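Flavodoxin (Fusobacterium nucleatum, PDB 6OHK) binds flavin mononucleotide and probably serves as a low-potential electron donor to a number of redox enzymes. Local coordinates at residues I25-F28 / L29-D32; K73-E77 / I78-G82; F94-G97 / E98-C101; E148-P151 / N152-P155; W161-E164 / I165-F169. The protein carries 1 engineered substitution. All coordinates share one frame; numbering follows the deposited sequence.

Interaction 1: residues I25-F28 / L29-D32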
# COMPACT_ATOMS: atom_id res chain seq x y z
N ILE A 25 -8.57 2.20 7.11
CA ILE A 25 -8.65 2.87 5.82
C ILE A 25 -10.10 3.03 5.39
O ILE A 25 -10.53 4.12 4.98
CB ILE A 25 -7.84 2.09 4.77
CG1 ILE A 25 -6.34 2.19 5.06
CG2 ILE A 25 -8.17 2.58 3.36
CD1 ILE A 25 -5.49 1.20 4.26
N GLU A 26 -10.87 1.96 5.48
CA GLU A 26 -12.27 2.02 5.08
C GLU A 26 -13.04 3.05 5.90
O GLU A 26 -13.90 3.76 5.36
CB GLU A 26 -12.92 0.64 5.23
CG GLU A 26 -12.42 -0.37 4.22
CD GLU A 26 -13.13 -1.70 4.35
OE1 GLU A 26 -13.96 -1.86 5.28
OE2 GLU A 26 -12.87 -2.61 3.53
N PHE A 27 -12.75 3.13 7.19
CA PHE A 27 -13.43 4.13 8.01
C PHE A 27 -13.10 5.53 7.55
O PHE A 27 -13.99 6.39 7.46
CB PHE A 27 -13.08 3.93 9.49
CG PHE A 27 -13.75 4.94 10.36
CD1 PHE A 27 -15.02 4.73 10.79
CD2 PHE A 27 -13.13 6.11 10.67
CE1 PHE A 27 -15.67 5.72 11.58
CE2 PHE A 27 -13.76 7.09 11.43
CZ PHE A 27 -15.02 6.87 11.85
N PHE A 28 -11.84 5.82 7.25
CA PHE A 28 -11.51 7.15 6.75
C PHE A 28 -12.13 7.43 5.39
O PHE A 28 -12.35 8.61 5.06
CB PHE A 28 -10.00 7.34 6.68
CG PHE A 28 -9.36 7.52 8.01
CD1 PHE A 28 -9.63 8.65 8.78
CD2 PHE A 28 -8.45 6.58 8.49
CE1 PHE A 28 -9.03 8.81 10.03
CE2 PHE A 28 -7.86 6.74 9.73
CZ PHE A 28 -8.14 7.85 10.49
N LEU A 29 -12.45 6.40 4.62
CA LEU A 29 -13.17 6.52 3.35
C LEU A 29 -14.68 6.28 3.50
O LEU A 29 -15.37 5.92 2.52
CB LEU A 29 -12.65 5.50 2.35
CG LEU A 29 -11.21 5.63 1.97
CD1 LEU A 29 -10.79 4.43 1.15
CD2 LEU A 29 -10.96 6.92 1.21
N LYS A 30 -15.22 6.49 4.70
CA LYS A 30 -16.61 6.13 4.99
C LYS A 30 -17.57 6.70 3.95
O LYS A 30 -18.54 6.04 3.57
CB LYS A 30 -17.05 6.67 6.36
CG LYS A 30 -16.63 5.89 7.58
CD LYS A 30 -17.79 5.59 8.51
CE LYS A 30 -18.37 4.22 8.25
NZ LYS A 30 -17.37 3.15 8.56
N LYS A 31 -17.38 7.96 3.57
CA LYS A 31 -18.30 8.70 2.70
C LYS A 31 -17.95 8.62 1.22
O LYS A 31 -18.56 9.32 0.40
CB LYS A 31 -18.30 10.19 3.09
CG LYS A 31 -18.69 10.50 4.53
CD LYS A 31 -19.79 9.57 5.06
CE LYS A 31 -21.08 9.67 4.25
NZ LYS A 31 -22.01 8.56 4.59
N ASP A 32 -16.94 7.85 0.87
CA ASP A 32 -16.43 7.70 -0.48
C ASP A 32 -16.66 6.26 -0.90
O ASP A 32 -16.60 5.35 -0.07
CB ASP A 32 -14.92 7.97 -0.47
CG ASP A 32 -14.58 9.35 0.05
OD1 ASP A 32 -15.22 10.32 -0.38
OD2 ASP A 32 -13.66 9.46 0.90
O HOH W 1 -16.46 2.36 5.84
O HOH W 2 -14.92 9.51 3.93
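K30 lays its methylenes over one face of the F27 ring at the C-terminal end of helix 17-28 in the flavodoxin fold, with K30 CG 4.2 Å from the ring centroid in a CH-pi contact. The exact fit is doubtful, because K30 CG is modelled too close to F27 O. The F28 ring leaves in another direction and packs on I158 of helix 154-166. F27 holds CG anti to its backbone N (chi1 180°), beside the carbonyl carbon, and this puts the ring beside the K30 side chain, F27 CD1 3.6 Å from K30 NZ. L29 N still makes the helical bond to I25 O at 3.0 Å, and a weak second one to E26 O. From there L29 to D32 form a type I turn, closed by D32 N to L29 O at 3.0 Å. Apolar I25 and L29 suit the inner side: they point the same way, I25 CG2 3.9 Å from L29 CD1, and both touch I9 of strand 7-11 and I162. K30, on the outside, sends NZ to a water that also reaches weakly to E26 O. A second water accepts from K31 N and donates to F28 O, 2.9 Å away, and to D32 OD2.

Interaction 2: residues K73-E77 / I78-G82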
# COMPACT_ATOMS: atom_id res chain seq x y z
N LYS A 73 3.28 -11.68 -11.70
CA LYS A 73 3.25 -11.74 -13.16
C LYS A 73 1.88 -11.32 -13.69
O LYS A 73 1.79 -10.59 -14.68
CB LYS A 73 3.64 -13.15 -13.64
CG LYS A 73 3.75 -13.26 -15.16
CD LYS A 73 5.00 -14.00 -15.59
CE LYS A 73 5.17 -13.99 -17.11
NZ LYS A 73 5.63 -12.69 -17.66
N LYS A 74 0.81 -11.74 -13.03
CA LYS A 74 -0.52 -11.30 -13.42
C LYS A 74 -0.67 -9.80 -13.24
O LYS A 74 -1.30 -9.13 -14.06
CB LYS A 74 -1.57 -12.04 -12.61
CG LYS A 74 -1.68 -13.49 -13.03
CD LYS A 74 -2.77 -14.26 -12.29
CE LYS A 74 -2.82 -15.72 -12.75
NZ LYS A 74 -1.49 -16.40 -12.66
N LEU A 75 -0.11 -9.26 -12.17
CA LEU A 75 -0.18 -7.82 -11.91
C LEU A 75 0.51 -7.05 -13.02
O LEU A 75 -0.00 -6.04 -13.50
CB LEU A 75 0.45 -7.53 -10.54
CG LEU A 75 0.25 -6.13 -9.98
CD1 LEU A 75 -1.22 -5.97 -9.55
CD2 LEU A 75 1.18 -5.93 -8.80
N GLU A 76 1.66 -7.55 -13.49
CA GLU A 76 2.41 -6.87 -14.53
C GLU A 76 1.75 -6.96 -15.89
O GLU A 76 2.11 -6.18 -16.78
CB GLU A 76 3.85 -7.39 -14.56
CG GLU A 76 4.74 -6.58 -15.47
CD GLU A 76 6.22 -6.91 -15.30
OE1 GLU A 76 6.58 -7.61 -14.32
OE2 GLU A 76 7.01 -6.45 -16.15
N GLU A 77 0.76 -7.83 -16.07
CA GLU A 77 -0.02 -7.86 -17.31
C GLU A 77 -0.99 -6.71 -17.41
O GLU A 77 -1.43 -6.37 -18.51
CB GLU A 77 -0.80 -9.17 -17.42
CG GLU A 77 0.10 -10.38 -17.69
CD GLU A 77 -0.65 -11.70 -17.77
OE1 GLU A 77 -1.90 -11.69 -17.85
OE2 GLU A 77 0.02 -12.75 -17.74
N ILE A 78 -1.34 -6.07 -16.29
CA ILE A 78 -2.31 -5.00 -16.27
C ILE A 78 -1.67 -3.72 -16.77
O ILE A 78 -0.53 -3.40 -16.44
CB ILE A 78 -2.83 -4.83 -14.83
CG1 ILE A 78 -3.55 -6.10 -14.39
CG2 ILE A 78 -3.73 -3.59 -14.69
CD1 ILE A 78 -4.00 -6.11 -12.94
N ASP A 79 -2.43 -2.96 -17.55
CA ASP A 79 -2.01 -1.64 -17.99
C ASP A 79 -2.42 -0.64 -16.91
O ASP A 79 -3.61 -0.45 -16.67
CB ASP A 79 -2.69 -1.29 -19.31
CG ASP A 79 -2.17 -0.02 -19.90
OD1 ASP A 79 -1.31 0.64 -19.30
OD2 ASP A 79 -2.63 0.34 -21.02
N PHE A 80 -1.44 -0.05 -16.24
CA PHE A 80 -1.71 0.91 -15.17
C PHE A 80 -1.77 2.36 -15.66
O PHE A 80 -1.92 3.27 -14.85
CB PHE A 80 -0.66 0.79 -14.04
CG PHE A 80 -0.89 -0.37 -13.12
CD1 PHE A 80 -0.49 -1.65 -13.46
CD2 PHE A 80 -1.51 -0.18 -11.89
CE1 PHE A 80 -0.70 -2.72 -12.59
CE2 PHE A 80 -1.74 -1.24 -11.04
CZ PHE A 80 -1.33 -2.50 -11.38
N THR A 81 -1.73 2.58 -16.98
CA THR A 81 -1.86 3.93 -17.52
C THR A 81 -3.12 4.58 -17.00
O THR A 81 -4.18 3.97 -17.03
CB THR A 81 -1.89 3.88 -19.05
OG1 THR A 81 -0.69 3.27 -19.51
CG2 THR A 81 -2.00 5.29 -19.63
N GLY A 82 -3.00 5.79 -16.49
CA GLY A 82 -4.15 6.51 -15.99
C GLY A 82 -4.56 6.15 -14.58
O GLY A 82 -5.43 6.84 -14.02
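Near the end of helix 72-77 the chain leaves the helix: I78 N bonds to L75 O at 3.1 Å, and I78 itself has extended backbone angles. One residue further on, an Asx turn forms, with D79 OD1 accepting from T81 N at 3.1 Å. Among the side chains, L75 and F80 meet at about a right angle, L75 CD1 lying 3.9 Å from F80 CZ. The F80 ring also turns its edge to the backbone, with L75 O in the ring plane and 3.5 Å from F80 CE1. I78 sets its CB 3.4 Å from that same L75 O, so this one carbonyl is met by the amide and side chain of I78 and by the rim of the phenyl ring. These apolar residues suit a buried position: L75 packs on L107 and I110 of helix 103-113, and F80 on V111 and I46. K114 NZ takes up the carbonyls of E76 and I78, while the E76 carboxylate pairs with K113. On the exposed side, T81 OG1 donates to D79 OD1 at 2.7 Å, on the syn side of the carboxylate. Two donors from one residue thus grip a single oxygen, which would restrain the D79 carboxylate and probably favour its ionised form.

Interaction 3: residues F94-G97 / E98-C101. With FMN (flavin mononucleotide), chain B.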
# COMPACT_ATOMS: atom_id res chain seq x y z
N PHE A 94 12.33 -2.40 13.76
CA PHE A 94 13.45 -2.71 14.64
C PHE A 94 13.96 -4.11 14.39
O PHE A 94 15.18 -4.35 14.37
CB PHE A 94 13.05 -2.47 16.09
CG PHE A 94 12.87 -1.01 16.40
CD1 PHE A 94 13.97 -0.19 16.60
CD2 PHE A 94 11.63 -0.46 16.47
CE1 PHE A 94 13.79 1.17 16.87
CE2 PHE A 94 11.46 0.89 16.74
CZ PHE A 94 12.53 1.69 16.93
N ALA A 95 13.06 -5.06 14.19
CA ALA A 95 13.47 -6.43 13.96
C ALA A 95 14.01 -6.64 12.58
O ALA A 95 14.75 -7.60 12.35
CB ALA A 95 12.30 -7.37 14.22
N PHE A 96 13.65 -5.78 11.62
CA PHE A 96 14.03 -5.91 10.22
C PHE A 96 14.64 -4.60 9.77
O PHE A 96 14.06 -3.87 8.96
CB PHE A 96 12.82 -6.34 9.39
CG PHE A 96 12.25 -7.62 9.88
CD1 PHE A 96 12.85 -8.83 9.58
CD2 PHE A 96 11.14 -7.63 10.72
CE1 PHE A 96 12.35 -10.01 10.09
CE2 PHE A 96 10.65 -8.81 11.23
CZ PHE A 96 11.27 -10.00 10.91
N GLY A 97 15.84 -4.30 10.26
CA GLY A 97 16.46 -3.02 10.01
C GLY A 97 16.93 -2.79 8.59
O GLY A 97 17.29 -1.66 8.27
N GLU A 98 16.94 -3.82 7.75
CA GLU A 98 17.29 -3.66 6.34
C GLU A 98 16.14 -4.01 5.41
O GLU A 98 16.33 -3.99 4.19
CB GLU A 98 18.51 -4.48 5.92
CG GLU A 98 19.73 -4.16 6.74
CD GLU A 98 21.00 -4.76 6.16
OE1 GLU A 98 21.80 -5.33 6.93
OE2 GLU A 98 21.20 -4.66 4.93
N SER A 99 14.94 -4.28 5.94
CA SER A 99 13.84 -4.71 5.06
C SER A 99 12.49 -4.22 5.55
O SER A 99 11.47 -4.84 5.23
CB SER A 99 13.85 -6.22 4.85
OG SER A 99 13.65 -6.94 6.05
N PHE A 100 12.46 -3.14 6.29
CA PHE A 100 11.20 -2.66 6.84
C PHE A 100 10.24 -2.26 5.73
O PHE A 100 10.54 -1.39 4.90
CB PHE A 100 11.47 -1.46 7.74
CG PHE A 100 10.24 -0.77 8.25
CD1 PHE A 100 9.29 -1.44 9.00
CD2 PHE A 100 10.04 0.58 8.03
CE1 PHE A 100 8.18 -0.81 9.49
CE2 PHE A 100 8.93 1.21 8.51
CZ PHE A 100 8.01 0.52 9.24
N CYS A 101 9.06 -2.86 5.75
CA CYS A 101 8.04 -2.61 4.73
C CYS A 101 8.56 -2.81 3.32
O CYS A 101 8.07 -2.20 2.37
CB CYS A 101 7.38 -1.22 4.88
SG CYS A 101 6.29 -1.10 6.29
N1 FMN B . 8.47 -6.85 8.75
C2 FMN B . 9.29 -6.05 7.93
O2 FMN B . 9.21 -4.87 7.95
N3 FMN B . 10.25 -6.72 7.10
C4 FMN B . 10.44 -8.08 7.04
O4 FMN B . 11.28 -8.52 6.29
C4A FMN B . 9.61 -8.86 7.89
N5 FMN B . 9.75 -10.24 7.88
C5A FMN B . 8.94 -10.96 8.80
C6 FMN B . 9.14 -12.34 8.93
C7 FMN B . 8.36 -13.08 9.80
C7M FMN B . 8.63 -14.59 9.78
C8 FMN B . 7.45 -12.44 10.62
C8M FMN B . 6.59 -13.29 11.53
C9 FMN B . 7.25 -11.07 10.50
C9A FMN B . 8.01 -10.34 9.63
N10 FMN B . 7.79 -8.91 9.52
C10 FMN B . 8.64 -8.21 8.69
C1' FMN B . 6.79 -8.23 10.35
C2' FMN B . 5.35 -8.42 9.77
O2' FMN B . 5.24 -7.91 8.45
C3' FMN B . 4.36 -7.64 10.65
O3' FMN B . 4.31 -8.30 11.90
C4' FMN B . 2.95 -7.46 10.10
O4' FMN B . 2.24 -6.60 10.98
C5' FMN B . 2.19 -8.77 9.94
O5' FMN B . 0.98 -8.49 9.26
P FMN B . -0.17 -9.61 9.15
O1P FMN B . -1.26 -8.90 8.38
O2P FMN B . 0.34 -10.82 8.45
O3P FMN B . -0.60 -9.95 10.58
O HOH W 3 14.55 -1.05 6.82
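F96 spreads its ring over the flavin of FMN, while S99 and C101 hold the pyrimidine end of the same ring system in this loop of the flavodoxin fold between strand 84-90 and helix 103-113. FMN C4A lies 3.3 Å above the plane of the F96 ring, over its centre. An aromatic residue suits this place because its flat face matches that of the cofactor. At the pyrimidine rim, FMN N3 donates to S99 O at 2.9 Å and C101 N donates to FMN O2 at 3.0 Å, so the backbone reads the polar pattern of the flavin. In the conformer described here S99 OG, at a chi1 of 62° and next to F96 CB, donates to FMN O4 at 2.9 Å; a second conformer makes this bond less certain. Behind this first shell, S99 N bonds to F96 O at 3.2 Å, tying the residue over the flavin face to the one at its rim. Further out, N92 OD1 accepts from A95 N, and the backbone of G97 bonds with that of E130 and E131. F100 turns inward onto A144 of strand 139-145, with C101 SG 3.7 Å above the plane of the F100 ring, offset toward its rim.

Interaction 4: residues E148-P151 / N152-P155. With FMN (flavin mononucleotide), chain B.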
# COMPACT_ATOMS: atom_id res chain seq x y z
N GLU A 148 3.64 -3.33 15.60
CA GLU A 148 4.32 -3.96 16.72
C GLU A 148 4.94 -2.91 17.63
O GLU A 148 4.90 -3.05 18.87
CB GLU A 148 5.37 -4.94 16.20
CG GLU A 148 4.73 -6.13 15.43
CD GLU A 148 5.75 -7.18 15.06
OE1 GLU A 148 6.41 -7.69 15.98
OE2 GLU A 148 5.91 -7.46 13.86
N ASN A 149 5.55 -1.89 17.06
CA ASN A 149 6.31 -0.92 17.83
C ASN A 149 5.68 0.45 17.87
O ASN A 149 5.94 1.22 18.81
CB ASN A 149 7.72 -0.76 17.24
CG ASN A 149 8.43 -2.06 17.18
OD1 ASN A 149 8.68 -2.68 18.24
ND2 ASN A 149 8.79 -2.50 15.98
N GLN A 150 4.87 0.82 16.87
CA GLN A 150 4.30 2.16 16.80
C GLN A 150 2.79 2.11 16.55
O GLN A 150 2.27 2.89 15.74
CB GLN A 150 5.00 3.00 15.74
CG GLN A 150 6.48 3.18 16.04
CD GLN A 150 7.23 3.93 14.96
OE1 GLN A 150 6.87 3.90 13.78
NE2 GLN A 150 8.34 4.56 15.35
N PRO A 151 2.05 1.27 17.25
CA PRO A 151 0.61 1.18 16.95
C PRO A 151 -0.12 2.47 17.22
O PRO A 151 -1.13 2.76 16.55
CB PRO A 151 0.13 0.04 17.86
CG PRO A 151 1.12 0.04 18.98
CD PRO A 151 2.45 0.37 18.36
N ASN A 152 0.33 3.26 18.20
CA ASN A 152 -0.42 4.46 18.52
C ASN A 152 -0.34 5.50 17.43
O ASN A 152 -1.18 6.41 17.40
CB ASN A 152 0.05 5.05 19.83
CG ASN A 152 -0.29 4.18 21.01
OD1 ASN A 152 -1.28 3.45 20.99
ND2 ASN A 152 0.54 4.25 22.05
N LEU A 153 0.65 5.40 16.55
CA LEU A 153 0.81 6.34 15.46
C LEU A 153 -0.02 5.97 14.24
O LEU A 153 -0.18 6.80 13.35
CB LEU A 153 2.28 6.40 15.06
CG LEU A 153 3.25 6.84 16.16
CD1 LEU A 153 4.66 7.02 15.65
CD2 LEU A 153 2.79 8.12 16.86
N THR A 154 -0.57 4.78 14.20
CA THR A 154 -1.22 4.31 12.98
C THR A 154 -2.42 5.14 12.61
O THR A 154 -2.54 5.51 11.42
CB THR A 154 -1.54 2.83 13.12
OG1 THR A 154 -0.31 2.10 13.06
CG2 THR A 154 -2.48 2.35 12.01
N PRO A 155 -3.34 5.45 13.52
CA PRO A 155 -4.53 6.20 13.06
C PRO A 155 -4.20 7.53 12.40
O PRO A 155 -4.78 7.85 11.35
CB PRO A 155 -5.35 6.38 14.35
CG PRO A 155 -4.95 5.20 15.18
CD PRO A 155 -3.50 4.94 14.89
N1 FMN B . 8.47 -6.85 8.75
C2 FMN B . 9.29 -6.05 7.93
O2 FMN B . 9.21 -4.87 7.95
N3 FMN B . 10.25 -6.72 7.10
C4 FMN B . 10.44 -8.08 7.04
O4 FMN B . 11.28 -8.52 6.29
C4A FMN B . 9.61 -8.86 7.89
N5 FMN B . 9.75 -10.24 7.88
C5A FMN B . 8.94 -10.96 8.80
C6 FMN B . 9.14 -12.34 8.93
C7 FMN B . 8.36 -13.08 9.80
C7M FMN B . 8.63 -14.59 9.78
C8 FMN B . 7.45 -12.44 10.62
C8M FMN B . 6.59 -13.29 11.53
C9 FMN B . 7.25 -11.07 10.50
C9A FMN B . 8.01 -10.34 9.63
N10 FMN B . 7.79 -8.91 9.52
C10 FMN B . 8.64 -8.21 8.69
C1' FMN B . 6.79 -8.23 10.35
C2' FMN B . 5.35 -8.42 9.77
O2' FMN B . 5.24 -7.91 8.45
C3' FMN B . 4.36 -7.64 10.65
O3' FMN B . 4.31 -8.30 11.90
C4' FMN B . 2.95 -7.46 10.10
O4' FMN B . 2.24 -6.60 10.98
C5' FMN B . 2.19 -8.77 9.94
O5' FMN B . 0.98 -8.49 9.26
P FMN B . -0.17 -9.61 9.15
O1P FMN B . -1.26 -8.90 8.38
O2P FMN B . 0.34 -10.82 8.45
O3P FMN B . -0.60 -9.95 10.58
O HOH W 4 2.39 2.68 12.78
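Q150 and L153 meet at a slant, the leucine bringing CD1 to 4.0 Å from Q150 CB so that one methyl rests on the aliphatic base of the glutamine. The amide end of Q150 points on into a polar network: OE1 takes bonds from R157 and Q93, and NE2 gives one to G126 O. A glutamine suits this place, since its methylenes pack while its amide both accepts and donates. T154 offers a hydroxyl instead. With chi1 at -72°, its OG1 lies beside the backbone N, and a water donates both to this oxygen, at 2.8 Å, and to Q150 O, at 3.0 Å; OG1 is also bonded to E147 OE2. The backbone coils beneath them, L153 N to Q150 O at 3.1 Å and T154 N to P151 O at 3.1 Å. P155 sets its CD 3.6 Å from P151 O, near the start of a helix, where proline's missing N-H costs no bond. At the far end, E148 reaches out extended, OE2 accepting from FMN O3' at 2.7 Å. Residues 148-155 thus join the start of helix 154-166 to the ribityl part of the FMN site in this flavodoxin fold.

Interaction 5: residues W161-E164 / I165-F169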
# COMPACT_ATOMS: atom_id res chain seq x y z
N TRP A 161 -2.52 10.29 5.48
CA TRP A 161 -2.17 9.77 4.16
C TRP A 161 -3.39 9.70 3.23
O TRP A 161 -3.30 10.04 2.06
CB TRP A 161 -1.56 8.38 4.36
CG TRP A 161 -1.01 7.73 3.16
CD1 TRP A 161 0.17 8.02 2.55
CD2 TRP A 161 -1.59 6.65 2.42
NE1 TRP A 161 0.38 7.18 1.49
CE2 TRP A 161 -0.69 6.34 1.37
CE3 TRP A 161 -2.77 5.93 2.53
CZ2 TRP A 161 -0.92 5.30 0.48
CZ3 TRP A 161 -2.99 4.90 1.62
CH2 TRP A 161 -2.07 4.61 0.62
N ILE A 162 -4.52 9.24 3.76
CA ILE A 162 -5.74 9.20 2.95
C ILE A 162 -6.10 10.60 2.47
O ILE A 162 -6.46 10.81 1.30
CB ILE A 162 -6.88 8.54 3.74
CG1 ILE A 162 -6.60 7.05 3.96
CG2 ILE A 162 -8.23 8.75 3.07
CD1 ILE A 162 -6.62 6.19 2.71
N THR A 163 -5.98 11.60 3.34
CA THR A 163 -6.27 12.97 2.92
C THR A 163 -5.37 13.39 1.77
O THR A 163 -5.83 14.03 0.81
CB THR A 163 -6.11 13.90 4.12
OG1 THR A 163 -7.12 13.58 5.07
CG2 THR A 163 -6.24 15.37 3.76
N GLU A 164 -4.08 13.04 1.83
CA GLU A 164 -3.17 13.41 0.76
C GLU A 164 -3.48 12.70 -0.54
O GLU A 164 -3.52 13.33 -1.60
CB GLU A 164 -1.73 13.16 1.17
CG GLU A 164 -1.20 14.12 2.22
CD GLU A 164 -1.51 15.58 1.89
OE1 GLU A 164 -2.21 16.24 2.70
OE2 GLU A 164 -1.07 16.05 0.82
N ILE A 165 -3.69 11.39 -0.50
CA ILE A 165 -3.82 10.69 -1.77
C ILE A 165 -5.14 11.03 -2.44
O ILE A 165 -5.22 11.01 -3.68
CB ILE A 165 -3.59 9.18 -1.68
CG1 ILE A 165 -4.71 8.47 -0.92
CG2 ILE A 165 -2.21 8.88 -1.09
CD1 ILE A 165 -4.51 6.95 -0.86
N LYS A 166 -6.16 11.32 -1.66
CA LYS A 166 -7.45 11.69 -2.27
C LYS A 166 -7.30 12.89 -3.20
O LYS A 166 -8.05 13.01 -4.18
CB LYS A 166 -8.49 11.98 -1.19
CG LYS A 166 -9.08 10.74 -0.59
CD LYS A 166 -10.26 10.90 0.32
CE LYS A 166 -10.24 12.01 1.31
NZ LYS A 166 -11.69 12.23 1.70
N LYS A 167 -6.33 13.77 -2.98
CA LYS A 167 -6.12 14.94 -3.81
C LYS A 167 -5.68 14.60 -5.21
O LYS A 167 -5.83 15.38 -6.09
CB LYS A 167 -5.09 15.87 -3.18
CG LYS A 167 -5.45 16.41 -1.82
CD LYS A 167 -4.35 17.28 -1.21
CE LYS A 167 -4.63 17.63 0.24
NZ LYS A 167 -3.53 18.36 0.93
N GLU A 168 -5.10 13.42 -5.39
CA GLU A 168 -4.65 12.96 -6.69
C GLU A 168 -5.58 11.93 -7.34
O GLU A 168 -5.43 11.60 -8.44
CB GLU A 168 -3.23 12.42 -6.62
CG GLU A 168 -2.17 13.51 -6.55
CD GLU A 168 -1.93 14.34 -7.82
OE1 GLU A 168 -2.02 13.87 -8.92
OE2 GLU A 168 -1.61 15.47 -7.72
N PHE A 169 -6.52 11.44 -6.55
CA PHE A 169 -7.41 10.46 -7.03
C PHE A 169 -8.39 11.03 -8.17
O PHE A 169 -8.65 12.21 -8.19
CB PHE A 169 -8.26 9.80 -5.95
CG PHE A 169 -7.60 8.66 -5.20
CD1 PHE A 169 -6.54 7.97 -5.69
CD2 PHE A 169 -8.12 8.27 -4.03
CE1 PHE A 169 -5.98 6.90 -4.99
CE2 PHE A 169 -7.55 7.21 -3.33
CZ PHE A 169 -6.51 6.52 -3.82
O HOH W 5 -4.12 18.22 3.63
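Helix 154-166 runs through its last turns here, with I165 N bonded to W161 O at 2.9 Å and K166 N to I162 O at 3.0 Å, before K167 N reaches back only three residues, to E164 O. On the inner side, I165 lies over the W161 indole: CD1 sits 3.8 Å from the centroid of the six-membered ring, 22° off its normal, in a CH-pi contact. I165 CG2 covers the same ring system nearer its pyrrole part, 3.8 Å from W161 CE2. A chi1 of 69° puts I165 CG1 between the backbone N and the carbonyl carbon, and from there CD1 also comes within 4.2 Å of I162 CD1. Tryptophan and isoleucine suit this buried side, where W161, I162 and I165 all pack on I53 of strand 51-59; the one polar atom of the indole, NE1, is satisfied by G120 O. The outer side is charged. E164 and K167 run side by side, and K167 NZ forms a salt bridge to E164 OE1 at 3.1 Å, on the syn side of the carboxylate, with a weak bond to OE2. A water donates to E164 OE1 and accepts from K167 NZ at 2.8 Å. The ammonium group is thus shared between carboxylate and water, an exposed pairing that solvent would screen and probably weaken.

In the fold
Each interaction joins adjoining segments, so none closes a long loop; the five follow in series, neither nesting nor crossing. Interaction 1 ends helix 17-28 ahead of strand 34-38, and interaction 2 ends helix 72-77 ahead of strand 84-90, about 26 Å away between centres. Interaction 3 shapes the loop after that strand, on the flavin. Interaction 4 leads into helix 154-166 and interaction 5 finishes it. Interactions 3 and 4 both touch FMN and meet where F94 packs on N149. Helix 17-28 and the turn after it lie against helix 154-166: F28 packs on P155, and D32 makes a long, weak ion pair with K166.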